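PDB 5U5N: HTPA Reductase from Selaginella moellendorffii, which probably catalyses the NAD(P)H-dependent reduction of 4-hydroxy-tetrahydrodipicolinate to tetrahydrodipicolinate, the last step of the route from aspartate to tetrahydrodipicolinate in lysine biosynthesis. Local coordinates for residues A[131-134]-A[135-139]; A[235-239]-A[240-244]; A[46-50]-A[51-55]. One frame throughout, in Å; residues are numbered along the deposited sequence.

Contact 1 of 3, residues A[131-134]-A[135-139]; sequences KQVV and AFVAA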
ATOM      1  N   LYS A 131      11.561  -6.737   6.771  1.00 31.92           N
ATOM      2  CA  LYS A 131      11.418  -6.406   5.352  1.00 31.81           C
ATOM      3  C   LYS A 131       9.989  -6.109   4.915  1.00 30.30           C
ATOM      4  O   LYS A 131       9.802  -5.320   4.008  1.00 30.82           O
ATOM      5  CB  LYS A 131      12.045  -7.449   4.414  1.00 32.28           C
ATOM      6  CG  LYS A 131      11.189  -8.646   4.090  1.00 31.53           C
ATOM      7  CD  LYS A 131      11.861  -9.520   3.055  1.00 32.98           C
ATOM      8  CE  LYS A 131      10.836 -10.522   2.527  1.00 33.04           C
ATOM      9  NZ  LYS A 131      11.431 -11.429   1.531  1.00 35.31           N
ATOM     10  N   GLN A 132       9.002  -6.729   5.550  1.00 29.60           N
ATOM     11  CA  GLN A 132       7.597  -6.482   5.153  1.00 29.43           C
ATOM     12  C   GLN A 132       7.180  -5.077   5.551  1.00 30.03           C
ATOM     13  O   GLN A 132       6.381  -4.426   4.835  1.00 30.20           O
ATOM     14  CB  GLN A 132       6.652  -7.527   5.756  1.00 29.76           C
ATOM     15  CG  GLN A 132       6.798  -8.915   5.131  1.00 29.76           C
ATOM     16  CD  GLN A 132       8.057  -9.671   5.586  1.00 29.46           C
ATOM     17  OE1 GLN A 132       8.716  -9.267   6.559  1.00 29.06           O
ATOM     18  NE2 GLN A 132       8.380 -10.774   4.886  1.00 29.76           N
ATOM     19  N   VAL A 133       7.678  -4.622   6.695  1.00 31.33           N
ATOM     20  CA  VAL A 133       7.466  -3.239   7.118  1.00 32.96           C
ATOM     21  C   VAL A 133       8.194  -2.280   6.155  1.00 33.14           C
ATOM     22  O   VAL A 133       7.601  -1.251   5.740  1.00 34.33           O
ATOM     23  CB  VAL A 133       7.833  -3.004   8.603  1.00 35.29           C
ATOM     24  CG1 VAL A 133       7.736  -1.527   8.950  1.00 37.57           C
ATOM     25  CG2 VAL A 133       6.887  -3.780   9.519  1.00 36.19           C
ATOM     26  N   VAL A 134       9.416  -2.626   5.740  1.00 33.21           N
ATOM     27  CA  VAL A 134      10.150  -1.798   4.779  1.00 33.90           C
ATOM     28  C   VAL A 134       9.362  -1.671   3.446  1.00 32.82           C
ATOM     29  O   VAL A 134       9.330  -0.578   2.846  1.00 33.61           O
ATOM     30  CB  VAL A 134      11.563  -2.345   4.486  1.00 34.97           C
ATOM     31  CG1 VAL A 134      12.227  -1.606   3.326  1.00 36.62           C
ATOM     32  CG2 VAL A 134      12.432  -2.264   5.733  1.00 37.26           C
ATOM     33  N   ALA A 135       8.781  -2.780   2.980  1.00 31.55           N
ATOM     34  CA  ALA A 135       8.030  -2.776   1.710  1.00 31.34           C
ATOM     35  C   ALA A 135       6.813  -1.865   1.749  1.00 30.91           C
ATOM     36  O   ALA A 135       6.524  -1.173   0.739  1.00 32.01           O
ATOM     37  CB  ALA A 135       7.599  -4.192   1.319  1.00 31.28           C
ATOM     38  N   PHE A 136       6.092  -1.896   2.874  1.00 30.43           N
ATOM     39  CA  PHE A 136       4.915  -1.055   3.075  1.00 30.58           C
ATOM     40  C   PHE A 136       5.290   0.418   3.093  1.00 31.14           C
ATOM     41  O   PHE A 136       4.634   1.241   2.448  1.00 30.88           O
ATOM     42  CB  PHE A 136       4.205  -1.393   4.392  1.00 31.47           C
ATOM     43  CG  PHE A 136       3.189  -0.377   4.797  1.00 33.30           C
ATOM     44  CD1 PHE A 136       2.046  -0.198   3.989  1.00 33.84           C
ATOM     45  CD2 PHE A 136       3.348   0.413   5.941  1.00 34.90           C
ATOM     46  CE1 PHE A 136       1.080   0.748   4.318  1.00 35.89           C
ATOM     47  CE2 PHE A 136       2.362   1.349   6.285  1.00 37.27           C
ATOM     48  CZ  PHE A 136       1.232   1.525   5.460  1.00 37.52           C
ATOM     49  N   VAL A 137       6.351   0.734   3.839  1.00 31.69           N
ATOM     50  CA  VAL A 137       6.856   2.096   3.935  1.00 33.28           C
ATOM     51  C   VAL A 137       7.193   2.616   2.551  1.00 33.15           C
ATOM     52  O   VAL A 137       6.820   3.750   2.201  1.00 34.01           O
ATOM     53  CB  VAL A 137       8.080   2.197   4.880  1.00 35.20           C
ATOM     54  CG1 VAL A 137       8.824   3.526   4.721  1.00 37.75           C
ATOM     55  CG2 VAL A 137       7.613   2.047   6.311  1.00 36.59           C
ATOM     56  N   ALA A 138       7.853   1.792   1.759  1.00 32.63           N
ATOM     57  CA  ALA A 138       8.415   2.277   0.517  1.00 33.95           C
ATOM     58  C   ALA A 138       7.358   2.381  -0.578  1.00 33.34           C
ATOM     59  O   ALA A 138       7.505   3.201  -1.527  1.00 34.22           O
ATOM     60  CB  ALA A 138       9.553   1.401   0.065  1.00 34.99           C
ATOM     61  N   ALA A 139       6.309   1.561  -0.430  1.00 32.49           N
ATOM     62  CA  ALA A 139       5.147   1.615  -1.311  1.00 32.87           C
ATOM     63  C   ALA A 139       4.438   2.920  -1.090  1.00 33.58           C
ATOM     64  O   ALA A 139       4.214   3.662  -2.059  1.00 35.12           O
ATOM     65  CB  ALA A 139       4.193   0.468  -1.018  1.00 32.54           C
TER
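Lys131 and Ala135, Gln132 and Phe136, Val133 and Val137, and Val134 and Ala138 are linked one turn apart in the first turns of the alpha helix 131-146. The polar part of the contact is all backbone, with four successive i to i+4 hydrogen bonds. Ala135 N reaches Lys131 O at 2.9 Å, and Phe136 N reaches Gln132 O at a longer 3.2 Å. Val137 N lies 3.0 Å from Val133 O, and its N-H points at the oxygen at 168°, straighter than in the other three; the fourth bond, Ala138 N to Val134 O, is also 3.0 Å long but bent to 144°.

The side chains fan outward and serve different neighbours. Lys131 NZ forms a salt bridge with Asp249, while the amide of Gln132 crosses the dimer interface, its NE2 donating to Ala150 O of the second subunit, where Ala135 also packs on Phe147. A chi1 of 167° swings the Phe136 ring away from residues 131-134, toward the ring of His235 and Val176 of helix 171-182. This helix face thus packs between the sheet and a second helix of the C-terminal domain.

Apolar contact between the segments is slight and follows the valine branches. Val133 CG1 and Val137 CG2 approach to 4.4 Å, both on the side that meets Thr172. The closer touch of that branch is with the backbone: Val137 CG2, set beside its own N, lies 3.3 Å from Val133 O, the oxygen that accepts the Val137 N-H.

Contact 2 of 3, residues A[235-239]-A[240-244]; sequences HNVCG and RSIYA. With NAD (nicotinamide-adenine-dinucleotide), chain C.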
ATOM      1  N   HIS A 235       0.287  -1.986  10.813  1.00 31.18           N
ATOM      2  CA  HIS A 235       1.356  -2.954  10.790  1.00 30.45           C
ATOM      3  C   HIS A 235       1.850  -3.164  12.223  1.00 31.10           C
ATOM      4  O   HIS A 235       2.234  -2.222  12.894  1.00 31.36           O
ATOM      5  CB  HIS A 235       2.435  -2.598   9.766  1.00 29.58           C
ATOM      6  CG  HIS A 235       3.072  -1.256   9.954  1.00 29.79           C
ATOM      7  ND1 HIS A 235       4.200  -1.073  10.717  1.00 29.87           N
ATOM      8  CD2 HIS A 235       2.811  -0.058   9.376  1.00 29.90           C
ATOM      9  CE1 HIS A 235       4.556   0.200  10.678  1.00 30.40           C
ATOM     10  NE2 HIS A 235       3.728   0.841   9.862  1.00 30.41           N
ATOM     11  N   ASN A 236       1.702  -4.404  12.692  1.00 31.38           N
ATOM     12  CA  ASN A 236       1.854  -4.793  14.073  1.00 32.67           C
ATOM     13  C   ASN A 236       2.896  -5.906  14.156  1.00 32.66           C
ATOM     14  O   ASN A 236       2.697  -6.967  13.561  1.00 32.35           O
ATOM     15  CB  ASN A 236       0.522  -5.304  14.611  1.00 33.68           C
ATOM     16  CG  ASN A 236      -0.507  -4.213  14.780  1.00 34.09           C
ATOM     17  OD1 ASN A 236      -0.218  -3.007  14.670  1.00 33.99           O
ATOM     18  ND2 ASN A 236      -1.717  -4.632  15.094  1.00 34.84           N
ATOM     19  N   VAL A 237       3.995  -5.658  14.886  1.00 33.10           N
ATOM     20  CA  VAL A 237       5.055  -6.622  15.081  1.00 33.18           C
ATOM     21  C   VAL A 237       5.170  -7.006  16.551  1.00 34.92           C
ATOM     22  O   VAL A 237       5.209  -6.113  17.406  1.00 35.80           O
ATOM     23  CB  VAL A 237       6.406  -6.048  14.630  1.00 32.53           C
ATOM     24  CG1 VAL A 237       7.576  -6.969  15.032  1.00 32.93           C
ATOM     25  CG2 VAL A 237       6.381  -5.858  13.121  1.00 31.16           C
ATOM     26  N   CYS A 238       5.222  -8.316  16.820  1.00 35.39           N
ATOM     27  CA  CYS A 238       5.373  -8.856  18.139  1.00 37.56           C
ATOM     28  C   CYS A 238       6.770  -9.509  18.190  1.00 37.79           C
ATOM     29  O   CYS A 238       7.055 -10.389  17.376  1.00 36.88           O
ATOM     30  CB  CYS A 238       4.308  -9.920  18.438  1.00 38.65           C
ATOM     31  SG  CYS A 238       2.625  -9.323  18.776  1.00 39.28           S
ATOM     32  N   GLY A 239       7.611  -9.079  19.117  1.00 39.10           N
ATOM     33  CA  GLY A 239       8.937  -9.684  19.310  1.00 39.69           C
ATOM     34  C   GLY A 239       9.842  -9.497  18.113  1.00 37.87           C
ATOM     35  O   GLY A 239       9.686  -8.533  17.370  1.00 36.57           O
ATOM     36  N   ARG A 240      10.735 -10.457  17.894  1.00 38.04           N
ATOM     37  CA  ARG A 240      11.912 -10.291  17.038  1.00 36.87           C
ATOM     38  C   ARG A 240      11.906 -11.083  15.750  1.00 35.60           C
ATOM     39  O   ARG A 240      12.837 -10.959  14.953  1.00 34.45           O
ATOM     40  CB  ARG A 240      13.176 -10.751  17.801  1.00 38.18           C
ATOM     41  CG  ARG A 240      13.508  -9.846  18.920  1.00 39.71           C
ATOM     42  CD  ARG A 240      14.753 -10.240  19.680  1.00 41.28           C
ATOM     43  NE  ARG A 240      14.612  -9.615  20.994  1.00 43.54           N
ATOM     44  CZ  ARG A 240      14.137 -10.202  22.084  1.00 45.80           C
ATOM     45  NH1 ARG A 240      13.807 -11.500  22.075  1.00 46.34           N
ATOM     46  NH2 ARG A 240      14.015  -9.490  23.192  1.00 47.92           N
ATOM     47  N   SER A 241      10.894 -11.921  15.563  1.00 36.19           N
ATOM     48  CA  SER A 241      10.911 -12.864  14.466  1.00 35.67           C
ATOM     49  C   SER A 241      10.954 -12.191  13.090  1.00 34.00           C
ATOM     50  O   SER A 241      11.654 -12.690  12.214  1.00 33.27           O
ATOM     51  CB  SER A 241       9.761 -13.877  14.597  1.00 36.67           C
ATOM     52  OG  SER A 241       9.120 -14.055  13.373  1.00 35.45           O
ATOM     53  N   ILE A 242      10.299 -11.036  12.911  1.00 33.82           N
ATOM     54  CA  ILE A 242      10.334 -10.369  11.597  1.00 32.70           C
ATOM     55  C   ILE A 242      11.754  -9.908  11.242  1.00 32.32           C
ATOM     56  O   ILE A 242      12.129  -9.926  10.068  1.00 31.36           O
ATOM     57  CB  ILE A 242       9.346  -9.177  11.489  1.00 32.75           C
ATOM     58  CG1 ILE A 242       9.139  -8.776  10.021  1.00 31.93           C
ATOM     59  CG2 ILE A 242       9.771  -7.981  12.320  1.00 33.22           C
ATOM     60  CD1 ILE A 242       8.224  -7.606   9.814  1.00 31.83           C
ATOM     61  N   TYR A 243      12.534  -9.509  12.250  1.00 32.98           N
ATOM     62  CA  TYR A 243      13.928  -9.076  12.033  1.00 32.90           C
ATOM     63  C   TYR A 243      14.783 -10.306  11.701  1.00 32.47           C
ATOM     64  O   TYR A 243      15.572 -10.263  10.759  1.00 32.01           O
ATOM     65  CB  TYR A 243      14.487  -8.252  13.230  1.00 34.52           C
ATOM     66  CG  TYR A 243      13.478  -7.210  13.717  1.00 35.38           C
ATOM     67  CD1 TYR A 243      13.115  -6.146  12.910  1.00 35.16           C
ATOM     68  CD2 TYR A 243      12.851  -7.321  14.962  1.00 37.15           C
ATOM     69  CE1 TYR A 243      12.171  -5.202  13.324  1.00 35.86           C
ATOM     70  CE2 TYR A 243      11.897  -6.403  15.377  1.00 37.86           C
ATOM     71  CZ  TYR A 243      11.557  -5.348  14.556  1.00 37.23           C
ATOM     72  OH  TYR A 243      10.569  -4.452  14.929  1.00 38.48           O
ATOM     73  N   ALA A 244      14.599 -11.394  12.452  1.00 32.71           N
ATOM     74  CA  ALA A 244      15.231 -12.683  12.168  1.00 32.59           C
ATOM     75  C   ALA A 244      14.944 -13.204  10.752  1.00 31.47           C
ATOM     76  O   ALA A 244      15.849 -13.588   9.998  1.00 30.74           O
ATOM     77  CB  ALA A 244      14.797 -13.718  13.191  1.00 33.92           C
TER
HETATM   78  PA  NAD C 301      21.863  -7.440  23.204  1.00 44.60           P
HETATM   79  O1A NAD C 301      22.347  -6.429  24.229  1.00 44.77           O
HETATM   80  O2A NAD C 301      20.856  -8.513  23.566  1.00 40.86           O
HETATM   81  O5B NAD C 301      23.104  -8.195  22.551  1.00 41.02           O
HETATM   82  C5B NAD C 301      24.148  -7.520  21.877  1.00 41.15           C
HETATM   83  C4B NAD C 301      25.383  -8.395  22.044  1.00 41.15           C
HETATM   84  O4B NAD C 301      26.495  -7.877  21.315  1.00 42.11           O
HETATM   85  C3B NAD C 301      25.825  -8.538  23.500  1.00 40.79           C
HETATM   86  O3B NAD C 301      25.539  -9.874  23.953  1.00 40.57           O
HETATM   87  C2B NAD C 301      27.314  -8.157  23.500  1.00 42.59           C
HETATM   88  O2B NAD C 301      28.094  -8.979  24.399  1.00 41.54           O
HETATM   89  C1B NAD C 301      27.688  -8.258  22.008  1.00 41.91           C
HETATM   90  N9A NAD C 301      28.837  -7.456  21.509  1.00 41.78           N
HETATM   91  C8A NAD C 301      29.191  -6.208  21.882  1.00 40.14           C
HETATM   92  N7A NAD C 301      30.289  -5.801  21.205  1.00 40.53           N
HETATM   93  C5A NAD C 301      30.651  -6.790  20.368  1.00 40.96           C
HETATM   94  C6A NAD C 301      31.731  -7.016  19.383  1.00 42.27           C
HETATM   95  N6A NAD C 301      32.659  -6.065  19.142  1.00 44.12           N
HETATM   96  N1A NAD C 301      31.765  -8.190  18.716  1.00 42.63           N
HETATM   97  C2A NAD C 301      30.855  -9.163  18.942  1.00 43.29           C
HETATM   98  N3A NAD C 301      29.848  -9.026  19.838  1.00 43.22           N
HETATM   99  C4A NAD C 301      29.692  -7.882  20.566  1.00 40.80           C
HETATM  100  O3  NAD C 301      21.357  -6.582  21.930  1.00 47.65           O
HETATM  101  PN  NAD C 301      20.132  -7.030  20.966  1.00 43.41           P
HETATM  102  O1N NAD C 301      18.886  -6.924  21.815  1.00 40.05           O
HETATM  103  O2N NAD C 301      20.476  -8.343  20.288  1.00 44.19           O
HETATM  104  O5D NAD C 301      20.249  -5.871  19.848  1.00 44.61           O
HETATM  105  C5D NAD C 301      21.455  -5.742  19.104  1.00 45.44           C
HETATM  106  C4D NAD C 301      21.445  -4.551  18.156  1.00 47.89           C
HETATM  107  O4D NAD C 301      20.557  -4.827  17.066  1.00 49.38           O
HETATM  108  C3D NAD C 301      20.972  -3.239  18.798  1.00 49.06           C
HETATM  109  O3D NAD C 301      21.772  -2.124  18.363  1.00 47.66           O
HETATM  110  C2D NAD C 301      19.545  -3.091  18.307  1.00 49.16           C
HETATM  111  O2D NAD C 301      19.126  -1.733  18.164  1.00 49.61           O
HETATM  112  C1D NAD C 301      19.619  -3.749  16.937  1.00 50.51           C
HETATM  113  N1N NAD C 301      18.329  -4.191  16.366  1.00 51.16           N
HETATM  114  C2N NAD C 301      18.137  -3.918  15.062  1.00 51.56           C
HETATM  115  C3N NAD C 301      16.975  -4.288  14.390  1.00 53.06           C
HETATM  116  C7N NAD C 301      16.790  -3.947  12.923  1.00 55.99           C
HETATM  117  O7N NAD C 301      15.654  -3.825  12.494  1.00 55.17           O
HETATM  118  N7N NAD C 301      17.832  -3.766  12.095  1.00 53.89           N
HETATM  119  C4N NAD C 301      15.990  -4.959  15.118  1.00 51.30           C
HETATM  120  C5N NAD C 301      16.192  -5.238  16.468  1.00 51.09           C
HETATM  121  C6N NAD C 301      17.381  -4.842  17.078  1.00 49.72           C
HETATM  122  O   HOH W   1       7.932 -10.373  14.677  1.00 27.69           O
HETATM  123  O   HOH W   2       9.380  -5.859  17.697  1.00 36.35           O
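The Tyr243 ring, which Val237 CG1 and Gly239 O both approach obliquely, is sandwiched between an isoleucine methyl and the cofactor. Ile242 CG2 sits 3.7 Å above one face, over the ring centre. On the opposite face lies NAD C4N, 3.6 Å from the plane and displaced toward the rim; this is the nicotinamide carbon that carries the hydride in the reduced cofactor. The carboxamide adds a further touch, NAD O7N lying 3.5 Å from Tyr243 CD1. In the ring plane, at its edge, a water donates to Gly239 O and makes a weak hydrogen bond with Tyr243 OH.

Val237 points toward the helix. Its CG1 meets Ile242 CG2 at 3.6 Å, the two side chains crossing at about a right angle. With Ile242 CG1 swung anti to the backbone N (chi1 -164°), CG2 falls between N and the carbonyl carbon, where it serves both the valine and the tyrosine. With an alanine at Tyr243, the C4N edge of the nicotinamide would probably lose the ring it abuts, and the Ile242 methyl its ring face.

The backbone turns sharply at Gly239, which takes a positive phi (64°), readily adopted by a residue without a side chain. No direct hydrogen bond joins the segments; instead a second water donates to Cys238 O at 2.8 Å and accepts from Ile242 N at 3.0 Å. Ser241 OG is hydrogen-bonded to Asp226 of the second subunit. The whole is a strand-to-helix turn from sheet strand 229-238 into helix 241-259, placed at the nicotinamide end of the dinucleotide site.

Contact 3 of 3, residues A[46-50]-A[51-55]; sequences VVIGN and VEVDV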
ATOM      1  N   VAL A  46      27.273 -22.515  23.252  1.00 38.67           N
ATOM      2  CA  VAL A  46      25.802 -22.412  23.256  1.00 38.25           C
ATOM      3  C   VAL A  46      25.209 -23.363  22.226  1.00 38.63           C
ATOM      4  O   VAL A  46      25.855 -23.678  21.222  1.00 38.03           O
ATOM      5  CB  VAL A  46      25.311 -20.974  22.998  1.00 36.70           C
ATOM      6  CG1 VAL A  46      25.850 -20.014  24.044  1.00 37.13           C
ATOM      7  CG2 VAL A  46      25.684 -20.457  21.624  1.00 35.20           C
ATOM      8  N   VAL A  47      23.972 -23.810  22.464  1.00 39.78           N
ATOM      9  CA  VAL A  47      23.257 -24.650  21.501  1.00 40.85           C
ATOM     10  C   VAL A  47      22.243 -23.801  20.727  1.00 39.80           C
ATOM     11  O   VAL A  47      21.368 -23.215  21.326  1.00 39.97           O
ATOM     12  CB  VAL A  47      22.527 -25.827  22.183  1.00 43.76           C
ATOM     13  CG1 VAL A  47      22.147 -26.863  21.131  1.00 45.54           C
ATOM     14  CG2 VAL A  47      23.396 -26.467  23.263  1.00 45.34           C
ATOM     15  N   ILE A  48      22.400 -23.722  19.407  1.00 39.23           N
ATOM     16  CA  ILE A  48      21.428 -23.062  18.500  1.00 39.17           C
ATOM     17  C   ILE A  48      20.796 -24.156  17.653  1.00 41.36           C
ATOM     18  O   ILE A  48      21.434 -24.701  16.766  1.00 41.39           O
ATOM     19  CB  ILE A  48      22.087 -22.010  17.570  1.00 37.27           C
ATOM     20  CG1 ILE A  48      22.777 -20.882  18.364  1.00 36.00           C
ATOM     21  CG2 ILE A  48      21.075 -21.386  16.580  1.00 37.77           C
ATOM     22  CD1 ILE A  48      21.917 -20.267  19.449  1.00 36.87           C
ATOM     23  N   GLY A  49      19.537 -24.480  17.931  1.00 43.61           N
ATOM     24  CA  GLY A  49      18.914 -25.664  17.339  1.00 46.83           C
ATOM     25  C   GLY A  49      19.637 -26.890  17.866  1.00 48.20           C
ATOM     26  O   GLY A  49      19.713 -27.074  19.083  1.00 49.09           O
ATOM     27  N   ASN A  50      20.201 -27.683  16.964  1.00 49.13           N
ATOM     28  CA  ASN A  50      21.091 -28.806  17.325  1.00 50.83           C
ATOM     29  C   ASN A  50      22.537 -28.518  16.931  1.00 48.58           C
ATOM     30  O   ASN A  50      23.331 -29.449  16.724  1.00 50.42           O
ATOM     31  CB  ASN A  50      20.629 -30.113  16.673  1.00 54.97           C
ATOM     32  CG  ASN A  50      19.547 -30.812  17.472  1.00 58.60           C
ATOM     33  OD1 ASN A  50      19.503 -30.734  18.709  1.00 58.82           O
ATOM     34  ND2 ASN A  50      18.668 -31.531  16.765  1.00 62.26           N
ATOM     35  N   VAL A  51      22.897 -27.241  16.849  1.00 45.01           N
ATOM     36  CA  VAL A  51      24.257 -26.821  16.482  1.00 43.30           C
ATOM     37  C   VAL A  51      24.907 -26.170  17.697  1.00 42.01           C
ATOM     38  O   VAL A  51      24.369 -25.241  18.281  1.00 40.62           O
ATOM     39  CB  VAL A  51      24.261 -25.842  15.291  1.00 41.13           C
ATOM     40  CG1 VAL A  51      25.676 -25.355  14.960  1.00 39.62           C
ATOM     41  CG2 VAL A  51      23.579 -26.490  14.089  1.00 42.77           C
ATOM     42  N   GLU A  52      26.068 -26.686  18.069  1.00 43.25           N
ATOM     43  CA  GLU A  52      26.812 -26.210  19.212  1.00 42.80           C
ATOM     44  C   GLU A  52      27.742 -25.119  18.705  1.00 40.36           C
ATOM     45  O   GLU A  52      28.558 -25.380  17.850  1.00 40.56           O
ATOM     46  CB  GLU A  52      27.576 -27.379  19.821  1.00 46.28           C
ATOM     47  CG  GLU A  52      28.317 -27.028  21.114  1.00 47.18           C
ATOM     48  CD  GLU A  52      29.355 -28.058  21.506  1.00 50.77           C
ATOM     49  OE1 GLU A  52      28.946 -29.234  21.727  1.00 53.90           O
ATOM     50  OE2 GLU A  52      30.556 -27.667  21.562  1.00 51.36           O
ATOM     51  N   VAL A  53      27.586 -23.893  19.200  1.00 38.44           N
ATOM     52  CA  VAL A  53      28.421 -22.764  18.766  1.00 37.02           C
ATOM     53  C   VAL A  53      29.456 -22.428  19.839  1.00 38.17           C
ATOM     54  O   VAL A  53      29.111 -22.163  20.986  1.00 38.21           O
ATOM     55  CB  VAL A  53      27.590 -21.494  18.444  1.00 34.98           C
ATOM     56  CG1 VAL A  53      28.478 -20.353  17.972  1.00 33.79           C
ATOM     57  CG2 VAL A  53      26.542 -21.792  17.367  1.00 34.77           C
ATOM     58  N   ASP A  54      30.710 -22.425  19.421  1.00 39.48           N
ATOM     59  CA  ASP A  54      31.849 -21.986  20.222  1.00 41.52           C
ATOM     60  C   ASP A  54      31.898 -20.444  20.221  1.00 39.76           C
ATOM     61  O   ASP A  54      32.305 -19.828  19.247  1.00 38.81           O
ATOM     62  CB  ASP A  54      33.105 -22.582  19.583  1.00 44.44           C
ATOM     63  CG  ASP A  54      34.346 -22.417  20.409  1.00 47.86           C
ATOM     64  OD1 ASP A  54      34.286 -21.921  21.552  1.00 49.69           O
ATOM     65  OD2 ASP A  54      35.426 -22.820  19.904  1.00 51.12           O
ATOM     66  N   VAL A  55      31.446 -19.833  21.312  1.00 39.15           N
ATOM     67  CA  VAL A  55      31.425 -18.384  21.438  1.00 38.00           C
ATOM     68  C   VAL A  55      32.792 -17.913  22.029  1.00 40.04           C
ATOM     69  O   VAL A  55      33.210 -18.357  23.105  1.00 41.81           O
ATOM     70  CB  VAL A  55      30.230 -17.941  22.295  1.00 37.43           C
ATOM     71  CG1 VAL A  55      30.227 -16.431  22.479  1.00 37.48           C
ATOM     72  CG2 VAL A  55      28.919 -18.430  21.650  1.00 36.15           C
TER
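Val46 packs against Val53 and Val55 on the tight side of a beta hairpin with a two-residue type II' turn. Val46 CG2 touches Val53 CB and Val55 CG2, each at 3.8 Å; a chi1 of -59° places CG1 anti to the carbonyl carbon and leaves CG2 between N and C, turned onto the neighbouring strand. Nearer the turn, Ile48 CG1 meets Val53 CG2 at 4.0 Å. The same apolar side rests on the body of the N-terminal domain: Ile48 on Ala21 and Val25 of helix 15-27, Val46 and Val55 on Cys12.

The other side is loose. Val47 and Glu52, a non-hydrogen-bonded pair, are exposed, and the glutamate chain extends away from the partner strand. Gly49 and Asn50 form the exposed turn, glycine taking the positive phi (65°) that its first corner demands.

Backbone bonds tie the strands together independently of this asymmetry. Val46 and Val53 exchange two, Val46 N to Val53 O at 2.9 Å and Val53 N to Val46 O at 2.7 Å. Ile48 N reaches Val51 O at 2.7 Å, and the turn-closing Val51 N lies 2.9 Å from Ile48 O.

Main-chain bonding thus sets the register, while the branched apolar side chains dock one face, which Val55 brings next to the NAD-binding Asp11, and the polar end of Glu52 stays outside.

How the contacts relate
Along the chain the order is contact 3, contact 1, contact 2. Contact 3 belongs to the N-terminal, Rossmann-type nucleotide-binding part, in a small three-stranded mixed sheet; its centre lies about 33 Å from that of contact 1 and 23 Å from that of contact 2. Contacts 1 and 2 both belong to the C-terminal dihydrodipicolinate reductase region, have centres about 13 Å apart and touch directly: Val133 CG2 lies 4.1 Å from Ile242 CD1. Contact 1 packs against contact 2 and, like it, reaches the second subunit, into which His235 and Asn236 continue the sheet. Contact 2 touches the nicotinamide, whereas contact 3 lies beside Asp11, the Val55 side chain about 8 Å from the NAD.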